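Catalytic domain of the nuclear inclusion protein A (nia) (Tobacco etch virus, PDB 1LVM) cleaves peptide bonds as a chymotrypsin-like cysteine protease of peptidase family C4 and probably processes the viral polyprotein at specific sites. Local coordinates at residues L55-L63 against V74-Q82; G145-T154 against N182-V190. The protein carries 1 engineered substitution. All blocks are in the same frame, centred on the assembly; numbering follows the deposited sequence.

Contact 1: L55-L63 against V74-Q82; sequences LFRRNNGTL and VKNTTTLQQ
Thr77 drives its side chain into the bend of the chain at Asn59 to Thr62 and meets it with every atom. CB lies 3.2 Å from Asn59 OD1, and the two branches then part. OG1 sits between the backbone N and the carbonyl carbon (chi1 51°), where it gives its proton to Asn59 OD1 over 2.8 Å and accepts from Gly61 N along a nearly straight 164° bond. A water bound to Asn60 N also donates to OG1, so the hydroxyl is held from several directions. The methyl CG2 turns to the other side, 3.4 Å from Thr62 C, and packs on Leu63 CB. The backbone strengthens this grip, with Thr77 N donating to Gly61 O at 2.8 Å.

Asn59 and Gln82 approach from opposite directions with their amide planes steeply inclined, ND2 and NE2 facing as two donors that do not bond. Instead, Asn59 ND2 donates to a water that bridges to Thr77 O and Leu80 O, and it also reaches Trp210 O. Gln82 NE2 stands 3.5 Å above the centre of the Phe56 ring, its amide turned 73° to the ring plane, while OE1 accepts from Trp210 N. At the other end, Leu63 and Val74 form an antiparallel hydrogen-bonded pair, and Leu63 CD2 meets Leu80 CD2 at 3.8 Å.

Asn76 OD1 receives Thr78 N, an Asx turn, and Thr78 OG1 from the same face of its plane, which shapes the short 3-10 turn 77-79 carrying Thr77. Val74 packs on the bound peptide, strand 26-33 borders strand 62-67 through Thr62 and Leu63, and strand 91-94 backs Phe56, Leu80 and Gln82.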
loop_
_atom_site.group_PDB
_atom_site.type_symbol
_atom_site.label_atom_id
_atom_site.label_comp_id
_atom_site.label_asym_id
_atom_site.label_seq_id
_atom_site.Cartn_x
_atom_site.Cartn_y
_atom_site.Cartn_z
ATOM N N LEU A 55 -5.743 8.360 -0.827
ATOM C CA LEU A 55 -7.078 7.851 -0.488
ATOM C C LEU A 55 -7.895 9.057 0.071
ATOM O O LEU A 55 -9.134 9.099 0.001
ATOM C CB LEU A 55 -6.922 6.819 0.656
ATOM C CG LEU A 55 -8.246 6.250 1.216
ATOM C CD1 LEU A 55 -9.096 5.641 0.088
ATOM C CD2 LEU A 55 -7.935 5.177 2.259
ATOM N N PHE A 56 -7.177 9.967 0.708
ATOM C CA PHE A 56 -7.800 11.142 1.353
ATOM C C PHE A 56 -7.796 12.434 0.545
ATOM O O PHE A 56 -7.720 13.506 1.102
ATOM C CB PHE A 56 -7.180 11.352 2.755
ATOM C CG PHE A 56 -7.581 10.283 3.706
ATOM C CD1 PHE A 56 -8.857 10.276 4.259
ATOM C CD2 PHE A 56 -6.714 9.256 4.019
ATOM C CE1 PHE A 56 -9.262 9.245 5.135
ATOM C CE2 PHE A 56 -7.100 8.214 4.895
ATOM C CZ PHE A 56 -8.354 8.203 5.452
ATOM N N ARG A 57 -7.850 12.296 -0.777
ATOM C CA ARG A 57 -8.016 13.429 -1.699
ATOM C C ARG A 57 -9.237 14.135 -1.128
ATOM O O ARG A 57 -9.308 15.362 -1.101
ATOM C CB ARG A 57 -8.307 12.905 -3.129
ATOM C CG ARG A 57 -8.774 13.952 -4.172
ATOM C CD ARG A 57 -7.913 15.178 -4.168
ATOM N NE ARG A 57 -8.489 16.194 -5.068
ATOM C CZ ARG A 57 -9.142 17.276 -4.645
ATOM N NH1 ARG A 57 -9.287 17.479 -3.347
ATOM N NH2 ARG A 57 -9.648 18.149 -5.498
ATOM N N ARG A 58 -10.203 13.350 -0.646
ATOM C CA ARG A 58 -11.400 13.892 -0.023
ATOM C C ARG A 58 -11.526 13.286 1.368
ATOM O O ARG A 58 -11.058 12.187 1.604
ATOM C CB ARG A 58 -12.627 13.512 -0.861
ATOM C CG ARG A 58 -12.616 14.359 -2.151
ATOM C CD ARG A 58 -13.671 14.015 -3.173
ATOM N NE ARG A 58 -13.086 14.182 -4.509
ATOM C CZ ARG A 58 -12.431 13.233 -5.185
ATOM N NH1 ARG A 58 -12.271 12.004 -4.672
ATOM N NH2 ARG A 58 -11.914 13.515 -6.373
ATOM N N ASN A 59 -12.164 13.977 2.295
ATOM C CA ASN A 59 -12.350 13.411 3.622
ATOM C C ASN A 59 -13.660 14.011 4.155
ATOM O O ASN A 59 -13.653 14.943 4.963
ATOM C CB ASN A 59 -11.139 13.740 4.488
ATOM C CG ASN A 59 -11.155 12.974 5.849
ATOM O OD1 ASN A 59 -12.163 12.400 6.244
ATOM N ND2 ASN A 59 -10.066 13.035 6.572
ATOM N N ASN A 60 -14.793 13.469 3.694
ATOM C CA ASN A 60 -16.077 14.076 4.050
ATOM C C ASN A 60 -17.195 13.066 3.799
ATOM O O ASN A 60 -18.288 13.427 3.359
ATOM C CB ASN A 60 -16.221 15.348 3.171
ATOM C CG ASN A 60 -17.451 16.153 3.506
ATOM O OD1 ASN A 60 -17.740 16.317 4.666
ATOM N ND2 ASN A 60 -18.204 16.613 2.479
ATOM N N GLY A 61 -16.911 11.789 4.046
ATOM C CA GLY A 61 -17.906 10.763 3.749
ATOM C C GLY A 61 -17.693 9.540 4.567
ATOM O O GLY A 61 -17.480 9.658 5.783
ATOM N N THR A 62 -17.757 8.377 3.905
ATOM C CA THR A 62 -17.669 7.096 4.579
ATOM C C THR A 62 -16.486 6.258 4.097
ATOM O O THR A 62 -15.995 6.443 3.010
ATOM C CB THR A 62 -18.949 6.243 4.344
ATOM O OG1 THR A 62 -19.065 5.897 2.934
ATOM C CG2 THR A 62 -20.201 7.046 4.769
ATOM N N LEU A 63 -16.031 5.336 4.936
ATOM C CA LEU A 63 -14.946 4.447 4.485
ATOM C C LEU A 63 -15.381 3.007 4.636
ATOM O O LEU A 63 -15.643 2.556 5.773
ATOM C CB LEU A 63 -13.654 4.637 5.306
ATOM C CG LEU A 63 -12.470 3.783 4.809
ATOM C CD1 LEU A 63 -12.016 4.312 3.382
ATOM C CD2 LEU A 63 -11.283 3.876 5.772
ATOM N N VAL A 74 -17.015 2.791 8.238
ATOM C CA VAL A 74 -16.783 3.955 9.077
ATOM C C VAL A 74 -17.810 4.979 8.612
ATOM O O VAL A 74 -17.783 5.410 7.459
ATOM C CB VAL A 74 -15.360 4.547 8.819
ATOM C CG1 VAL A 74 -15.143 5.862 9.622
ATOM C CG2 VAL A 74 -14.321 3.529 9.182
ATOM N N LYS A 75 -18.666 5.434 9.526
ATOM C CA LYS A 75 -19.722 6.341 9.131
ATOM C C LYS A 75 -19.302 7.737 8.762
ATOM O O LYS A 75 -19.923 8.386 7.919
ATOM C CB LYS A 75 -20.776 6.395 10.256
ATOM C CG LYS A 75 -21.430 5.016 10.489
ATOM C CD LYS A 75 -22.606 5.062 11.468
ATOM C CE LYS A 75 -22.196 5.521 12.868
ATOM N NZ LYS A 75 -23.323 5.421 13.858
ATOM N N ASN A 76 -18.265 8.196 9.406
ATOM C CA ASN A 76 -17.775 9.539 9.138
ATOM C C ASN A 76 -16.242 9.514 9.131
ATOM O O ASN A 76 -15.585 9.404 10.152
ATOM C CB ASN A 76 -18.337 10.483 10.234
ATOM C CG ASN A 76 -17.960 11.919 10.006
ATOM O OD1 ASN A 76 -17.059 12.209 9.254
ATOM N ND2 ASN A 76 -18.649 12.840 10.682
ATOM N N THR A 77 -15.679 9.626 7.936
ATOM C CA THR A 77 -14.252 9.572 7.825
ATOM C C THR A 77 -13.480 10.604 8.586
ATOM O O THR A 77 -12.351 10.371 8.912
ATOM C CB THR A 77 -13.798 9.647 6.379
ATOM O OG1 THR A 77 -14.407 10.745 5.734
ATOM C CG2 THR A 77 -14.271 8.345 5.578
ATOM N N THR A 78 -14.102 11.742 8.874
ATOM C CA THR A 78 -13.392 12.788 9.571
ATOM C C THR A 78 -13.050 12.417 10.977
ATOM O O THR A 78 -12.265 13.127 11.618
ATOM C CB THR A 78 -14.214 14.103 9.573
ATOM O OG1 THR A 78 -15.352 13.961 10.435
ATOM C CG2 THR A 78 -14.718 14.402 8.173
ATOM N N THR A 79 -13.646 11.326 11.476
ATOM C CA THR A 79 -13.357 10.866 12.839
ATOM C C THR A 79 -12.125 9.962 12.901
ATOM O O THR A 79 -11.592 9.645 13.976
ATOM C CB THR A 79 -14.569 10.064 13.428
ATOM O OG1 THR A 79 -14.736 8.807 12.728
ATOM C CG2 THR A 79 -15.839 10.892 13.234
ATOM N N LEU A 80 -11.642 9.542 11.741
ATOM C CA LEU A 80 -10.509 8.642 11.755
ATOM C C LEU A 80 -9.159 9.329 12.074
ATOM O O LEU A 80 -8.805 10.279 11.388
ATOM C CB LEU A 80 -10.428 8.020 10.332
ATOM C CG LEU A 80 -10.674 6.574 9.887
ATOM C CD1 LEU A 80 -11.399 5.787 10.935
ATOM C CD2 LEU A 80 -11.340 6.537 8.500
ATOM N N GLN A 81 -8.405 8.826 13.045
ATOM C CA GLN A 81 -7.073 9.327 13.287
ATOM C C GLN A 81 -6.115 8.899 12.156
ATOM O O GLN A 81 -6.148 7.758 11.655
ATOM C CB GLN A 81 -6.579 8.856 14.669
ATOM C CG GLN A 81 -7.328 9.680 15.743
ATOM C CD GLN A 81 -6.637 9.562 17.060
ATOM O OE1 GLN A 81 -6.554 8.479 17.640
ATOM N NE2 GLN A 81 -6.088 10.671 17.533
ATOM N N GLN A 82 -5.282 9.844 11.737
ATOM C CA GLN A 82 -4.356 9.664 10.630
ATOM C C GLN A 82 -2.937 10.097 11.018
ATOM O O GLN A 82 -2.736 11.096 11.755
ATOM C CB GLN A 82 -4.778 10.587 9.494
ATOM C CG GLN A 82 -6.188 10.391 8.946
ATOM C CD GLN A 82 -6.659 11.687 8.260
ATOM O OE1 GLN A 82 -6.737 12.722 8.950
ATOM N NE2 GLN A 82 -6.900 11.670 6.903
HETATM O O HOH W 1 -9.861 11.694 9.278
HETATM O O HOH W 2 -14.307 11.065 2.575
HETATM O O HOH W 3 -18.564 14.480 7.374
#

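Contact 2: G145-T154 against N182-V190; sequences GIFWKHWIQT and NTNNYFTSV
Backbone hydrogen bonds join Trp148 to Phe187 and His150 to Asn185 as antiparallel strands. Trp148 N and Phe187 O are 2.8 Å apart, and the reciprocal bond from Phe187 N to Trp148 O also lies in the carbonyl plane. At His150 the pairing slackens: its N approaches Asn185 O from above the carbonyl plane, and the return bond from Asn185 N is weak. At the other end, Ser189 N donates to Ile146 O, just before strand 147-150, with an angle of 171° at its hydrogen. Ser189 OG lies close to Gly145 O and Ile146 O, its one proton not settled between them, and it accepts from Arg88 NH2.

CH-pi contacts set the face carrying Trp148, His150, Asn185 and Phe187. Trp148 CB rests over the Phe187 ring, 3.6 Å from its centroid, while the indole itself runs beside that ring. Phe187 takes the position between backbone N and carbonyl carbon (chi1 70°), which brings its ring close to strand 147-150, with its edge at His150 ND1, a buried atom with no polar partner. Asn185 CB covers one face of the imidazole at 3.5 Å from the centroid.

Apolar contacts dominate the other face: Phe147 CD1 meets Tyr186 CB at 4.1 Å, and Lys149 CG lies alongside Tyr186 CE2.

Water-mediated links complete the contact. One water accepts from Trp151 NE1 and donates to Asn184 OD1; another joins Thr154 N to Asn185 OD1.

These strands are neighbours in the six-stranded antiparallel barrel of a chymotrypsin-like protease domain. The barrel borders the substrate cleft here: Tyr186 OH and Asn184 ND2 bond to an acidic side chain of the bound peptide, Asn182 ND2 to an aromatic one, consistent with a part in sequence recognition.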
loop_
_atom_site.group_PDB
_atom_site.type_symbol
_atom_site.label_atom_id
_atom_site.label_comp_id
_atom_site.label_asym_id
_atom_site.label_seq_id
_atom_site.Cartn_x
_atom_site.Cartn_y
_atom_site.Cartn_z
ATOM N N GLY A 145 14.485 8.732 -3.998
ATOM C CA GLY A 145 14.104 7.488 -3.335
ATOM C C GLY A 145 12.689 7.487 -2.778
ATOM O O GLY A 145 12.303 6.528 -2.095
ATOM N N ILE A 146 11.892 8.539 -3.041
ATOM C CA ILE A 146 10.497 8.522 -2.517
ATOM C C ILE A 146 9.700 7.483 -3.299
ATOM O O ILE A 146 9.099 6.532 -2.726
ATOM C CB ILE A 146 9.842 9.892 -2.650
ATOM C CG1 ILE A 146 10.632 10.881 -1.795
ATOM C CG2 ILE A 146 8.338 9.824 -2.306
ATOM C CD1 ILE A 146 10.777 10.474 -0.392
ATOM N N PHE A 147 9.649 7.668 -4.599
ATOM C CA PHE A 147 9.025 6.684 -5.451
ATOM C C PHE A 147 10.160 5.788 -5.973
ATOM O O PHE A 147 11.297 6.264 -6.196
ATOM C CB PHE A 147 8.344 7.328 -6.662
ATOM C CG PHE A 147 7.079 8.040 -6.345
ATOM C CD1 PHE A 147 5.893 7.323 -6.165
ATOM C CD2 PHE A 147 7.050 9.435 -6.275
ATOM C CE1 PHE A 147 4.680 7.989 -5.932
ATOM C CE2 PHE A 147 5.865 10.109 -6.032
ATOM C CZ PHE A 147 4.666 9.379 -5.865
ATOM N N TRP A 148 9.854 4.497 -6.127
ATOM C CA TRP A 148 10.796 3.495 -6.709
ATOM C C TRP A 148 10.105 2.909 -7.914
ATOM O O TRP A 148 8.895 2.779 -7.956
ATOM C CB TRP A 148 11.164 2.385 -5.729
ATOM C CG TRP A 148 12.223 2.804 -4.780
ATOM C CD1 TRP A 148 12.197 3.903 -3.955
ATOM C CD2 TRP A 148 13.480 2.151 -4.555
ATOM N NE1 TRP A 148 13.348 3.965 -3.246
ATOM C CE2 TRP A 148 14.157 2.901 -3.593
ATOM C CE3 TRP A 148 14.100 0.993 -5.091
ATOM C CZ2 TRP A 148 15.419 2.558 -3.139
ATOM C CZ3 TRP A 148 15.390 0.636 -4.623
ATOM C CH2 TRP A 148 16.018 1.420 -3.662
ATOM N N LYS A 149 10.887 2.579 -8.944
ATOM C CA LYS A 149 10.351 1.997 -10.162
ATOM C C LYS A 149 10.175 0.492 -10.040
ATOM O O LYS A 149 10.987 -0.199 -9.411
ATOM C CB LYS A 149 11.363 2.228 -11.331
ATOM C CG LYS A 149 11.761 3.725 -11.638
ATOM C CD LYS A 149 12.828 3.834 -12.870
ATOM C CE LYS A 149 13.401 5.246 -13.191
ATOM N NZ LYS A 149 14.559 5.235 -14.236
ATOM N N HIS A 150 9.146 -0.023 -10.705
ATOM C CA HIS A 150 8.982 -1.454 -10.736
ATOM C C HIS A 150 8.343 -1.756 -12.072
ATOM O O HIS A 150 7.754 -0.858 -12.686
ATOM C CB HIS A 150 8.172 -1.991 -9.509
ATOM C CG HIS A 150 6.681 -1.894 -9.643
ATOM N ND1 HIS A 150 5.928 -0.959 -8.946
ATOM C CD2 HIS A 150 5.806 -2.614 -10.388
ATOM C CE1 HIS A 150 4.647 -1.112 -9.265
ATOM N NE2 HIS A 150 4.548 -2.111 -10.140
ATOM N N TRP A 151 8.524 -3.004 -12.567
ATOM C CA TRP A 151 7.950 -3.382 -13.849
ATOM C C TRP A 151 6.921 -4.514 -13.767
ATOM O O TRP A 151 6.867 -5.404 -14.613
ATOM C CB TRP A 151 9.105 -3.720 -14.826
ATOM C CG TRP A 151 9.906 -2.501 -15.162
ATOM C CD1 TRP A 151 9.717 -1.678 -16.226
ATOM C CD2 TRP A 151 11.006 -1.922 -14.402
ATOM N NE1 TRP A 151 10.616 -0.628 -16.186
ATOM C CE2 TRP A 151 11.419 -0.759 -15.089
ATOM C CE3 TRP A 151 11.662 -2.271 -13.232
ATOM C CZ2 TRP A 151 12.457 0.044 -14.645
ATOM C CZ3 TRP A 151 12.710 -1.457 -12.784
ATOM C CH2 TRP A 151 13.091 -0.319 -13.492
ATOM N N ILE A 152 6.094 -4.487 -12.727
ATOM C CA ILE A 152 5.013 -5.468 -12.608
ATOM C C ILE A 152 3.704 -4.926 -13.148
ATOM O O ILE A 152 3.280 -3.859 -12.738
ATOM C CB ILE A 152 4.841 -5.859 -11.140
ATOM C CG1 ILE A 152 6.176 -6.447 -10.672
ATOM C CG2 ILE A 152 3.623 -6.815 -10.976
ATOM C CD1 ILE A 152 6.359 -6.588 -9.114
ATOM N N GLN A 153 3.032 -5.667 -14.036
ATOM C CA GLN A 153 1.769 -5.179 -14.605
ATOM C C GLN A 153 0.746 -5.024 -13.492
ATOM O O GLN A 153 0.530 -5.931 -12.732
ATOM C CB GLN A 153 1.231 -6.180 -15.609
ATOM C CG GLN A 153 1.505 -5.865 -17.006
ATOM C CD GLN A 153 0.386 -6.382 -17.836
ATOM O OE1 GLN A 153 0.046 -7.557 -17.744
ATOM N NE2 GLN A 153 -0.223 -5.514 -18.639
ATOM N N THR A 154 0.142 -3.860 -13.375
ATOM C CA THR A 154 -0.823 -3.667 -12.314
ATOM C C THR A 154 -2.082 -3.130 -12.981
ATOM O O THR A 154 -1.991 -2.398 -13.960
ATOM C CB THR A 154 -0.345 -2.612 -11.335
ATOM O OG1 THR A 154 -0.304 -1.354 -12.017
ATOM C CG2 THR A 154 1.032 -2.911 -10.852
ATOM N N ASN A 182 1.164 3.724 -19.015
ATOM C CA ASN A 182 1.224 2.498 -18.239
ATOM C C ASN A 182 2.412 1.657 -18.652
ATOM O O ASN A 182 2.333 0.428 -18.680
ATOM C CB ASN A 182 -0.066 1.686 -18.384
ATOM C CG ASN A 182 -1.251 2.389 -17.789
ATOM O OD1 ASN A 182 -1.944 3.155 -18.463
ATOM N ND2 ASN A 182 -1.475 2.165 -16.497
ATOM N N THR A 183 3.518 2.312 -18.995
ATOM C CA THR A 183 4.720 1.568 -19.363
ATOM C C THR A 183 5.774 1.553 -18.218
ATOM O O THR A 183 6.713 0.730 -18.225
ATOM C CB THR A 183 5.351 2.179 -20.593
ATOM O OG1 THR A 183 5.588 3.567 -20.337
ATOM C CG2 THR A 183 4.412 2.027 -21.797
ATOM N N ASN A 184 5.688 2.497 -17.274
ATOM C CA ASN A 184 6.649 2.477 -16.123
ATOM C C ASN A 184 5.797 2.598 -14.852
ATOM O O ASN A 184 4.993 3.489 -14.811
ATOM C CB ASN A 184 7.566 3.673 -16.137
ATOM C CG ASN A 184 8.511 3.619 -17.262
ATOM O OD1 ASN A 184 9.051 2.558 -17.573
ATOM N ND2 ASN A 184 8.724 4.746 -17.897
ATOM N N ASN A 185 6.035 1.752 -13.855
ATOM C CA ASN A 185 5.217 1.772 -12.625
ATOM C C ASN A 185 6.063 2.264 -11.465
ATOM O O ASN A 185 7.296 2.168 -11.493
ATOM C CB ASN A 185 4.634 0.383 -12.357
ATOM C CG ASN A 185 3.472 0.041 -13.321
ATOM O OD1 ASN A 185 3.160 -1.130 -13.568
ATOM N ND2 ASN A 185 2.841 1.063 -13.859
ATOM N N TYR A 186 5.398 2.821 -10.463
ATOM C CA TYR A 186 6.090 3.384 -9.332
ATOM C C TYR A 186 5.405 3.020 -8.003
ATOM O O TYR A 186 4.187 3.072 -7.905
ATOM C CB TYR A 186 6.092 4.920 -9.444
ATOM C CG TYR A 186 6.909 5.444 -10.678
ATOM C CD1 TYR A 186 6.323 5.522 -11.964
ATOM C CD2 TYR A 186 8.223 5.823 -10.534
ATOM C CE1 TYR A 186 7.068 5.971 -13.067
ATOM C CE2 TYR A 186 8.991 6.274 -11.653
ATOM C CZ TYR A 186 8.402 6.344 -12.899
ATOM O OH TYR A 186 9.180 6.807 -13.975
ATOM N N PHE A 187 6.221 2.660 -7.016
ATOM C CA PHE A 187 5.641 2.416 -5.702
ATOM C C PHE A 187 6.257 3.423 -4.732
ATOM O O PHE A 187 7.338 3.987 -4.952
ATOM C CB PHE A 187 5.869 0.936 -5.252
ATOM C CG PHE A 187 7.294 0.550 -4.897
ATOM C CD1 PHE A 187 7.809 0.747 -3.644
ATOM C CD2 PHE A 187 8.104 -0.135 -5.864
ATOM C CE1 PHE A 187 9.109 0.269 -3.322
ATOM C CE2 PHE A 187 9.363 -0.608 -5.565
ATOM C CZ PHE A 187 9.886 -0.414 -4.286
ATOM N N THR A 188 5.550 3.658 -3.639
ATOM C CA THR A 188 6.051 4.543 -2.629
ATOM C C THR A 188 6.817 3.668 -1.665
ATOM O O THR A 188 6.290 2.671 -1.134
ATOM C CB THR A 188 4.867 5.216 -1.886
ATOM O OG1 THR A 188 4.151 6.045 -2.819
ATOM C CG2 THR A 188 5.353 6.022 -0.708
ATOM N N SER A 189 8.087 4.003 -1.481
ATOM C CA SER A 189 8.945 3.276 -0.598
ATOM C C SER A 189 8.600 3.396 0.909
ATOM O O SER A 189 8.062 4.415 1.409
ATOM C CB SER A 189 10.408 3.718 -0.794
ATOM O OG SER A 189 10.560 5.095 -0.429
ATOM N N VAL A 190 8.877 2.314 1.627
ATOM C CA VAL A 190 8.728 2.306 3.076
ATOM C C VAL A 190 9.845 3.280 3.513
ATOM O O VAL A 190 11.003 3.122 3.062
ATOM C CB VAL A 190 9.055 0.879 3.638
ATOM C CG1 VAL A 190 9.511 0.948 5.140
ATOM C CG2 VAL A 190 7.779 -0.035 3.439
HETATM O O HOH W 4 11.567 1.335 -18.002
HETATM O O HOH W 5 0.658 -1.836 -15.512
#

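Overall arrangement
From the N terminus the chain first builds strands 26-33, 36-45 and 48-51, then reaches contact 1, which closes a short loop: residues 64-73, mostly strand, turn back so that 74-82 meets 55-63. This ties the edge hairpin 62-67/70-74 to the run leading into strand 81-84. The chain goes on through strand 91-94 to the six-stranded barrel. Contact 2 closes a longer loop there, returning past strands 162-165 and 171-179 to join strands 147-150 and 185-189. The loops follow in series, neither nested nor crossed. Their centres stand 26 Å apart on opposite sides of the chain's centre, one in each large sheet, and both reach the bound peptide.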